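Local coordinates for nucleoporin NUP159 (Saccharomyces cerevisiae, PDB 1XIP), which serves in the nuclear pore complex, its N-terminal beta-propeller domain tethering the helicase Dbp5 to the pore for mRNA export, at residues 157-162 / 191-196. Sequence-based numbering, arbitrary orientation.
Sequences STKQLA and NGEMEK
Two neighbouring blades of the NUP159 beta-propeller meet here through their outermost strands, 158-165 and 193-200, where Leu-161 and Lys-159 reach across to Met-194, Gly-192 and Glu-193. The backbones stay well apart, with the CA atoms of Leu-161 and Met-194 8.6 Å from each other, and the gap is bridged mainly by side chains. The apolar part is one pair: CD2 of Leu-161 lies against the selenium of Met-194, a selenomethionine in this crystal, at 3.7 Å, the two side chains crossing at a slant. Met-194 holds CG between its backbone N and carbonyl carbon (chi1 54°). On its own blade Met-194 rests on Phe-187 and Trp-189, while Leu-161 packs on Val-140 and Ala-150, so the pair links the side-chain layers of both blades. Toward the start of the strands, Lys-159 lays its aliphatic end alongside the turn before strand 193-200, CE standing 4.0 Å from the carbonyl O of Gly-192. Its NZ lies 3.9 Å from OE2 of Glu-193. That is a long salt bridge at the exposed surface, probably a modest electrostatic attraction. Glu-193 starts out directed away from the other strand, and the bend at chi2 (88°) swings its carboxylate back. At Leu-161 and Ala-162 a classic bulge opposite Leu-148 interrupts the regular pairing within the blade that ends in strand 158-165. Outer strands of successive four-stranded blades, facing each other without backbone pairing, are characteristic of the periphery of a beta-propeller.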
ATOM      1  N   SER A 157       6.949 -24.094  -4.168  1.00 43.99           N
ATOM      2  CA  SER A 157       7.797 -24.310  -2.980  1.00 43.90           C
ATOM      3  C   SER A 157       8.069 -23.015  -2.176  1.00 43.85           C
ATOM      4  O   SER A 157       8.028 -21.904  -2.730  1.00 43.75           O
ATOM      5  CB  SER A 157       9.108 -24.988  -3.372  1.00 43.92           C
ATOM      6  OG  SER A 157       9.994 -24.054  -3.963  1.00 43.97           O
ATOM      7  N   THR A 158       8.358 -23.163  -0.878  1.00 43.57           N
ATOM      8  CA  THR A 158       8.480 -22.000   0.011  1.00 43.44           C
ATOM      9  C   THR A 158       9.780 -21.900   0.836  1.00 42.99           C
ATOM     10  O   THR A 158      10.115 -22.796   1.614  1.00 42.90           O
ATOM     11  CB  THR A 158       7.206 -21.825   0.922  1.00 43.63           C
ATOM     12  OG1 THR A 158       7.528 -22.129   2.281  1.00 44.11           O
ATOM     13  CG2 THR A 158       6.108 -22.848   0.575  1.00 43.92           C
ATOM     14  N   LYS A 159      10.478 -20.777   0.654  1.00 42.44           N
ATOM     15  CA  LYS A 159      11.726 -20.454   1.354  1.00 41.94           C
ATOM     16  C   LYS A 159      11.445 -19.594   2.597  1.00 41.05           C
ATOM     17  O   LYS A 159      10.439 -18.915   2.657  1.00 41.26           O
ATOM     18  CB  LYS A 159      12.635 -19.671   0.405  1.00 42.26           C
ATOM     19  CG  LYS A 159      14.132 -19.918   0.570  1.00 43.13           C
ATOM     20  CD  LYS A 159      14.957 -19.035  -0.390  1.00 44.55           C
ATOM     21  CE  LYS A 159      14.951 -19.593  -1.835  1.00 45.83           C
ATOM     22  NZ  LYS A 159      16.328 -19.811  -2.406  1.00 46.40           N
ATOM     23  N   GLN A 160      12.339 -19.616   3.576  1.00 39.96           N
ATOM     24  CA  GLN A 160      12.211 -18.739   4.740  1.00 38.98           C
ATOM     25  C   GLN A 160      13.241 -17.620   4.662  1.00 38.18           C
ATOM     26  O   GLN A 160      14.440 -17.882   4.636  1.00 38.24           O
ATOM     27  CB  GLN A 160      12.379 -19.533   6.036  1.00 39.01           C
ATOM     28  CG  GLN A 160      11.328 -19.249   7.097  1.00 40.08           C
ATOM     29  CD  GLN A 160       9.912 -19.586   6.636  1.00 41.93           C
ATOM     30  OE1 GLN A 160       9.716 -20.437   5.754  1.00 42.47           O
ATOM     31  NE2 GLN A 160       8.921 -18.914   7.223  1.00 42.33           N
ATOM     32  N   LEU A 161      12.779 -16.374   4.623  1.00 37.01           N
ATOM     33  CA  LEU A 161      13.677 -15.254   4.377  1.00 36.14           C
ATOM     34  C   LEU A 161      14.221 -14.622   5.641  1.00 35.88           C
ATOM     35  O   LEU A 161      15.434 -14.469   5.784  1.00 35.98           O
ATOM     36  CB  LEU A 161      13.007 -14.191   3.515  1.00 36.21           C
ATOM     37  CG  LEU A 161      12.574 -14.611   2.115  1.00 35.83           C
ATOM     38  CD1 LEU A 161      11.603 -13.596   1.579  1.00 35.43           C
ATOM     39  CD2 LEU A 161      13.787 -14.788   1.184  1.00 35.59           C
ATOM     40  N   ALA A 162      13.332 -14.248   6.558  1.00 35.16           N
ATOM     41  CA  ALA A 162      13.753 -13.572   7.777  1.00 34.51           C
ATOM     42  C   ALA A 162      12.798 -13.839   8.919  1.00 34.22           C
ATOM     43  O   ALA A 162      11.772 -14.495   8.736  1.00 34.23           O
ATOM     44  CB  ALA A 162      13.900 -12.078   7.541  1.00 34.40           C
ATOM     45  N   ASN A 191      15.094 -12.403  -7.839  1.00 45.66           N
ATOM     46  CA  ASN A 191      14.310 -13.627  -8.082  1.00 46.83           C
ATOM     47  C   ASN A 191      14.379 -14.684  -6.947  1.00 47.90           C
ATOM     48  O   ASN A 191      14.748 -15.842  -7.181  1.00 47.98           O
ATOM     49  CB  ASN A 191      14.687 -14.236  -9.440  1.00 46.61           C
ATOM     50  CG  ASN A 191      13.752 -15.358  -9.871  1.00 46.77           C
ATOM     51  OD1 ASN A 191      12.525 -15.229  -9.818  1.00 47.70           O
ATOM     52  ND2 ASN A 191      14.332 -16.464 -10.321  1.00 46.33           N
ATOM     53  N   GLY A 192      14.015 -14.272  -5.730  1.00 49.07           N
ATOM     54  CA  GLY A 192      14.003 -15.168  -4.579  1.00 50.40           C
ATOM     55  C   GLY A 192      15.294 -15.160  -3.774  1.00 51.36           C
ATOM     56  O   GLY A 192      15.335 -15.643  -2.637  1.00 51.48           O
ATOM     57  N   GLU A 193      16.346 -14.603  -4.364  1.00 52.26           N
ATOM     58  CA  GLU A 193      17.678 -14.612  -3.770  1.00 53.28           C
ATOM     59  C   GLU A 193      18.029 -13.241  -3.201  1.00 53.65           C
ATOM     60  O   GLU A 193      17.632 -12.211  -3.750  1.00 53.46           O
ATOM     61  CB  GLU A 193      18.718 -15.030  -4.821  1.00 53.41           C
ATOM     62  CG  GLU A 193      19.781 -15.993  -4.312  1.00 54.15           C
ATOM     63  CD  GLU A 193      19.365 -17.449  -4.435  1.00 55.10           C
ATOM     64  OE1 GLU A 193      20.109 -18.319  -3.920  1.00 55.51           O
ATOM     65  OE2 GLU A 193      18.301 -17.726  -5.039  1.00 54.31           O
HETATM   66  N   MSE A 194      18.789 -13.232  -2.107  1.00 54.48           N
HETATM   67  CA  MSE A 194      19.120 -11.979  -1.429  1.00 55.24           C
HETATM   68  C   MSE A 194      20.457 -11.952  -0.707  1.00 54.73           C
HETATM   69  O   MSE A 194      20.900 -12.951  -0.141  1.00 54.66           O
HETATM   70  CB  MSE A 194      18.017 -11.602  -0.452  1.00 55.96           C
HETATM   71  CG  MSE A 194      17.661 -12.687   0.539  1.00 59.12           C
HETATM   72 SE   MSE A 194      16.231 -12.103   1.720  1.00 68.31          SE
HETATM   73  CE  MSE A 194      15.876 -10.375   0.987  1.00 65.19           C
ATOM     74  N   GLU A 195      21.076 -10.774  -0.727  1.00 54.30           N
ATOM     75  CA  GLU A 195      22.354 -10.536  -0.080  1.00 54.09           C
ATOM     76  C   GLU A 195      22.283  -9.230   0.707  1.00 53.44           C
ATOM     77  O   GLU A 195      21.950  -8.183   0.142  1.00 53.22           O
ATOM     78  CB  GLU A 195      23.476 -10.451  -1.126  1.00 54.39           C
ATOM     79  CG  GLU A 195      23.801 -11.767  -1.827  1.00 55.79           C
ATOM     80  CD  GLU A 195      25.275 -11.899  -2.192  1.00 57.62           C
ATOM     81  OE1 GLU A 195      26.125 -11.267  -1.511  1.00 58.32           O
ATOM     82  OE2 GLU A 195      25.585 -12.639  -3.159  1.00 57.80           O
ATOM     83  N   LYS A 196      22.602  -9.300   2.002  1.00 52.78           N
ATOM     84  CA  LYS A 196      22.611  -8.126   2.880  1.00 52.00           C
ATOM     85  C   LYS A 196      23.344  -6.956   2.234  1.00 51.35           C
ATOM     86  O   LYS A 196      24.466  -7.105   1.776  1.00 51.40           O
ATOM     87  CB  LYS A 196      23.260  -8.476   4.219  1.00 52.17           C
ATOM     88  CG  LYS A 196      22.268  -8.743   5.341  1.00 52.38           C
ATOM     89  CD  LYS A 196      22.470  -7.796   6.525  1.00 51.30           C
ATOM     90  CE  LYS A 196      22.923  -8.562   7.763  1.00 51.09           C
ATOM     91  NZ  LYS A 196      21.785  -9.196   8.488  1.00 49.91           N
TER